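Local coordinates for phenazine biosynthesis protein PhzF family (Enterococcus faecalis, PDB 1S7J), which is probably an isomerase of the PhzF family, related to phenazine biosynthesis proteins, at residues 153-163 with 187-198. Numbering follows the deposited sequence.
Sequences EETVAKITPDF and VSRTFFPKLRIN
R189 reaches from strand 186-192 to the C-terminal end of helix 153-158, in one lobe of the PhzF (diaminopimelate epimerase-like) fold, and holds the helix end through one carbonyl of its last turn and one just beyond it. Its NH2 donates to V156 O (3.0 Å), in that carbonyl's plane, and to I159 O just past the helix, tilted slightly from plane. Neither bond is straight (149° and 135° at the hydrogen). The bend at chi3 turns the guanidinium to these oxygens, while V156 CG1 packs alongside R189 CD.

Farther along the strand, F191 takes P161 CG over one ring face and I159 CD1 at CZ (3.9 Å). F163 turns its edge toward the F191 face in an offset edge-to-face pair, centroids 5.6 Å apart. The N198 amide stacks on the F163 ring, planes 27° apart, with P161 O over the rim of the opposite face. At the other end, V187 CG1 packs against CD of E153; the OE2 of that glutamate accepts a hydrogen bond from D182 N.

Beside R189, on the antiparallel neighbour strand 175-180, V177 touches V156, R189 and F191. E199 OE2 makes a salt bridge to R189 NH1, which should help orient the guanidinium. A water bridges that same NH1 (3.0 Å) to I159 O (3.1 Å).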
loop_
_atom_site.group_PDB
_atom_site.type_symbol
_atom_site.label_atom_id
_atom_site.label_comp_id
_atom_site.label_asym_id
_atom_site.label_seq_id
_atom_site.Cartn_x
_atom_site.Cartn_y
_atom_site.Cartn_z
ATOM N N GLU A 153 -16.288 9.544 -8.434
ATOM C CA GLU A 153 -15.519 9.634 -7.190
ATOM C C GLU A 153 -16.441 9.735 -5.987
ATOM O O GLU A 153 -16.167 9.158 -4.931
ATOM C CB GLU A 153 -14.569 10.831 -7.208
ATOM C CG GLU A 153 -13.745 10.943 -5.922
ATOM C CD GLU A 153 -12.832 12.164 -5.874
ATOM O OE1 GLU A 153 -12.474 12.574 -4.751
ATOM O OE2 GLU A 153 -12.459 12.699 -6.945
ATOM N N GLU A 154 -17.513 10.501 -6.139
ATOM C CA GLU A 154 -18.477 10.685 -5.080
ATOM C C GLU A 154 -19.049 9.336 -4.618
ATOM O O GLU A 154 -19.262 9.122 -3.427
ATOM C CB GLU A 154 -19.614 11.589 -5.540
ATOM C CG GLU A 154 -20.488 12.092 -4.367
ATOM C CD GLU A 154 -21.811 12.659 -4.833
ATOM O OE1 GLU A 154 -22.264 12.278 -5.943
ATOM O OE2 GLU A 154 -22.412 13.472 -4.092
ATOM N N THR A 155 -19.300 8.447 -5.565
ATOM C CA THR A 155 -19.853 7.134 -5.238
ATOM C C THR A 155 -18.826 6.209 -4.579
ATOM O O THR A 155 -19.173 5.417 -3.698
ATOM C CB THR A 155 -20.440 6.432 -6.498
ATOM O OG1 THR A 155 -21.505 7.237 -7.045
ATOM C CG2 THR A 155 -20.983 5.049 -6.136
ATOM N N VAL A 156 -17.581 6.285 -5.030
ATOM C CA VAL A 156 -16.515 5.451 -4.484
ATOM C C VAL A 156 -16.278 5.825 -3.035
ATOM O O VAL A 156 -16.183 4.956 -2.155
ATOM C CB VAL A 156 -15.193 5.641 -5.299
ATOM C CG1 VAL A 156 -14.065 4.866 -4.670
ATOM C CG2 VAL A 156 -15.391 5.177 -6.718
ATOM N N ALA A 157 -16.165 7.120 -2.801
ATOM C CA ALA A 157 -15.936 7.668 -1.488
ATOM C C ALA A 157 -17.069 7.335 -0.516
ATOM O O ALA A 157 -16.831 6.873 0.597
ATOM C CB ALA A 157 -15.764 9.171 -1.585
ATOM N N LYS A 158 -18.305 7.546 -0.977
ATOM C CA LYS A 158 -19.497 7.327 -0.166
ATOM C C LYS A 158 -19.905 5.906 0.245
ATOM O O LYS A 158 -20.489 5.722 1.316
ATOM C CB LYS A 158 -20.705 8.035 -0.807
ATOM C CG LYS A 158 -20.701 9.571 -0.661
ATOM C CD LYS A 158 -22.086 10.177 -0.415
ATOM C CE LYS A 158 -21.970 11.561 0.236
ATOM N NZ LYS A 158 -21.163 12.536 -0.555
ATOM N N ILE A 159 -19.604 4.907 -0.585
ATOM C CA ILE A 159 -20.001 3.530 -0.264
ATOM C C ILE A 159 -19.529 2.949 1.060
ATOM O O ILE A 159 -18.445 3.271 1.562
ATOM C CB ILE A 159 -19.630 2.517 -1.388
ATOM C CG1 ILE A 159 -18.108 2.425 -1.558
ATOM C CG2 ILE A 159 -20.333 2.886 -2.678
ATOM C CD1 ILE A 159 -17.644 1.156 -2.266
ATOM N N THR A 160 -20.358 2.080 1.604
ATOM C CA THR A 160 -20.070 1.388 2.841
ATOM C C THR A 160 -20.509 -0.061 2.601
ATOM O O THR A 160 -21.690 -0.411 2.710
ATOM C CB THR A 160 -20.782 2.057 4.066
ATOM O OG1 THR A 160 -20.535 1.299 5.256
ATOM C CG2 THR A 160 -22.273 2.199 3.830
ATOM N N PRO A 161 -19.562 -0.887 2.121
ATOM C CA PRO A 161 -19.755 -2.298 1.810
ATOM C C PRO A 161 -20.075 -3.203 2.983
ATOM O O PRO A 161 -19.726 -2.922 4.130
ATOM C CB PRO A 161 -18.414 -2.687 1.186
ATOM C CG PRO A 161 -17.912 -1.404 0.620
ATOM C CD PRO A 161 -18.216 -0.454 1.729
ATOM N N ASP A 162 -20.746 -4.304 2.671
ATOM C CA ASP A 162 -21.104 -5.317 3.632
ATOM C C ASP A 162 -19.860 -6.194 3.615
ATOM O O ASP A 162 -19.745 -7.099 2.790
ATOM C CB ASP A 162 -22.322 -6.099 3.112
ATOM C CG ASP A 162 -22.807 -7.173 4.079
ATOM O OD1 ASP A 162 -24.026 -7.430 4.093
ATOM O OD2 ASP A 162 -21.983 -7.778 4.799
ATOM N N PHE A 163 -18.900 -5.878 4.483
ATOM C CA PHE A 163 -17.629 -6.610 4.548
ATOM C C PHE A 163 -17.724 -8.113 4.780
ATOM O O PHE A 163 -16.789 -8.850 4.435
ATOM C CB PHE A 163 -16.686 -5.961 5.560
ATOM C CG PHE A 163 -16.300 -4.557 5.202
ATOM C CD1 PHE A 163 -16.685 -3.487 6.008
ATOM C CD2 PHE A 163 -15.573 -4.292 4.040
ATOM C CE1 PHE A 163 -16.357 -2.176 5.664
ATOM C CE2 PHE A 163 -15.241 -2.988 3.688
ATOM C CZ PHE A 163 -15.634 -1.927 4.499
ATOM N N VAL A 187 -9.526 7.529 -8.791
ATOM C CA VAL A 187 -9.579 7.264 -7.356
ATOM C C VAL A 187 -9.857 5.800 -7.092
ATOM O O VAL A 187 -10.358 5.104 -7.959
ATOM C CB VAL A 187 -10.674 8.103 -6.681
ATOM C CG1 VAL A 187 -10.234 9.548 -6.583
ATOM C CG2 VAL A 187 -11.969 7.998 -7.461
ATOM N N SER A 188 -9.569 5.339 -5.891
ATOM C CA SER A 188 -9.812 3.955 -5.543
ATOM C C SER A 188 -9.986 3.781 -4.051
ATOM O O SER A 188 -9.912 4.744 -3.288
ATOM C CB SER A 188 -8.656 3.073 -6.028
ATOM O OG SER A 188 -7.437 3.399 -5.373
ATOM N N ARG A 189 -10.303 2.553 -3.656
ATOM C CA ARG A 189 -10.465 2.129 -2.259
ATOM C C ARG A 189 -10.244 0.630 -2.322
ATOM O O ARG A 189 -10.689 -0.017 -3.266
ATOM C CB ARG A 189 -11.867 2.445 -1.718
ATOM C CG ARG A 189 -12.096 3.902 -1.399
ATOM C CD ARG A 189 -13.480 4.138 -0.861
ATOM N NE ARG A 189 -13.703 3.465 0.420
ATOM C CZ ARG A 189 -14.810 3.594 1.154
ATOM N NH1 ARG A 189 -14.918 2.948 2.299
ATOM N NH2 ARG A 189 -15.808 4.357 0.730
ATOM N N THR A 190 -9.534 0.077 -1.356
ATOM C CA THR A 190 -9.265 -1.347 -1.374
ATOM C C THR A 190 -9.705 -2.063 -0.103
ATOM O O THR A 190 -9.378 -1.642 1.010
ATOM C CB THR A 190 -7.750 -1.633 -1.686
ATOM O OG1 THR A 190 -6.925 -1.177 -0.606
ATOM C CG2 THR A 190 -7.336 -0.919 -2.972
ATOM N N PHE A 191 -10.501 -3.127 -0.277
ATOM C CA PHE A 191 -11.014 -3.904 0.852
ATOM C C PHE A 191 -10.412 -5.300 0.870
ATOM O O PHE A 191 -10.336 -5.957 -0.155
ATOM C CB PHE A 191 -12.546 -4.015 0.771
ATOM C CG PHE A 191 -13.234 -2.738 0.348
ATOM C CD1 PHE A 191 -13.167 -1.595 1.139
ATOM C CD2 PHE A 191 -13.927 -2.679 -0.859
ATOM C CE1 PHE A 191 -13.779 -0.403 0.728
ATOM C CE2 PHE A 191 -14.539 -1.499 -1.275
ATOM C CZ PHE A 191 -14.465 -0.358 -0.477
ATOM N N PHE A 192 -10.006 -5.755 2.047
ATOM C CA PHE A 192 -9.419 -7.085 2.193
ATOM C C PHE A 192 -9.986 -7.832 3.411
ATOM O O PHE A 192 -9.242 -8.233 4.306
ATOM C CB PHE A 192 -7.891 -6.978 2.324
ATOM C CG PHE A 192 -7.227 -6.379 1.124
ATOM C CD1 PHE A 192 -6.953 -5.011 1.070
ATOM C CD2 PHE A 192 -6.879 -7.177 0.030
ATOM C CE1 PHE A 192 -6.349 -4.449 -0.059
ATOM C CE2 PHE A 192 -6.279 -6.624 -1.098
ATOM C CZ PHE A 192 -6.012 -5.260 -1.145
ATOM N N PRO A 193 -11.329 -8.047 3.443
ATOM C CA PRO A 193 -11.949 -8.751 4.576
ATOM C C PRO A 193 -11.491 -10.197 4.707
ATOM O O PRO A 193 -11.512 -10.764 5.804
ATOM C CB PRO A 193 -13.435 -8.646 4.261
ATOM C CG PRO A 193 -13.459 -8.640 2.775
ATOM C CD PRO A 193 -12.335 -7.699 2.433
ATOM N N LYS A 194 -11.101 -10.805 3.586
ATOM C CA LYS A 194 -10.621 -12.183 3.601
ATOM C C LYS A 194 -9.337 -12.273 4.426
ATOM O O LYS A 194 -8.983 -13.344 4.940
ATOM C CB LYS A 194 -10.341 -12.672 2.183
ATOM C CG LYS A 194 -11.559 -12.761 1.294
ATOM C CD LYS A 194 -11.242 -13.549 0.029
ATOM C CE LYS A 194 -12.462 -13.686 -0.866
ATOM N NZ LYS A 194 -12.192 -14.560 -2.048
ATOM N N LEU A 195 -8.637 -11.148 4.524
ATOM C CA LEU A 195 -7.380 -11.058 5.257
ATOM C C LEU A 195 -7.481 -10.283 6.582
ATOM O O LEU A 195 -6.473 -9.781 7.085
ATOM C CB LEU A 195 -6.313 -10.400 4.366
ATOM C CG LEU A 195 -5.424 -11.248 3.439
ATOM C CD1 LEU A 195 -6.198 -12.361 2.770
ATOM C CD2 LEU A 195 -4.782 -10.333 2.400
ATOM N N ARG A 196 -8.692 -10.232 7.156
ATOM C CA ARG A 196 -8.943 -9.514 8.426
ATOM C C ARG A 196 -8.980 -7.988 8.246
ATOM O O ARG A 196 -9.659 -7.291 9.000
ATOM C CB ARG A 196 -7.876 -9.886 9.488
ATOM C CG ARG A 196 -7.898 -9.013 10.748
ATOM C CD ARG A 196 -6.563 -8.893 11.443
ATOM N NE ARG A 196 -5.499 -8.455 10.583
ATOM C CZ ARG A 196 -4.353 -8.061 11.129
ATOM N NH1 ARG A 196 -3.280 -8.118 10.305
ATOM N NH2 ARG A 196 -4.247 -7.422 12.264
ATOM N N ILE A 197 -8.244 -7.487 7.266
ATOM C CA ILE A 197 -8.179 -6.054 7.005
ATOM C C ILE A 197 -9.354 -5.573 6.146
ATOM O O ILE A 197 -9.282 -5.592 4.928
ATOM C CB ILE A 197 -6.831 -5.681 6.277
ATOM C CG1 ILE A 197 -5.657 -6.435 6.935
ATOM C CG2 ILE A 197 -6.592 -4.161 6.348
ATOM C CD1 ILE A 197 -4.351 -6.389 6.144
ATOM N N ASN A 198 -10.414 -5.111 6.795
ATOM C CA ASN A 198 -11.606 -4.620 6.082
ATOM C C ASN A 198 -11.297 -3.634 4.935
ATOM O O ASN A 198 -11.838 -3.768 3.837
ATOM C CB ASN A 198 -12.587 -3.977 7.067
ATOM C CG ASN A 198 -13.634 -4.955 7.575
ATOM O OD1 ASN A 198 -13.557 -6.170 7.329
ATOM N ND2 ASN A 198 -14.642 -4.431 8.270
HETATM O O HOH W 1 -17.082 2.145 4.163
#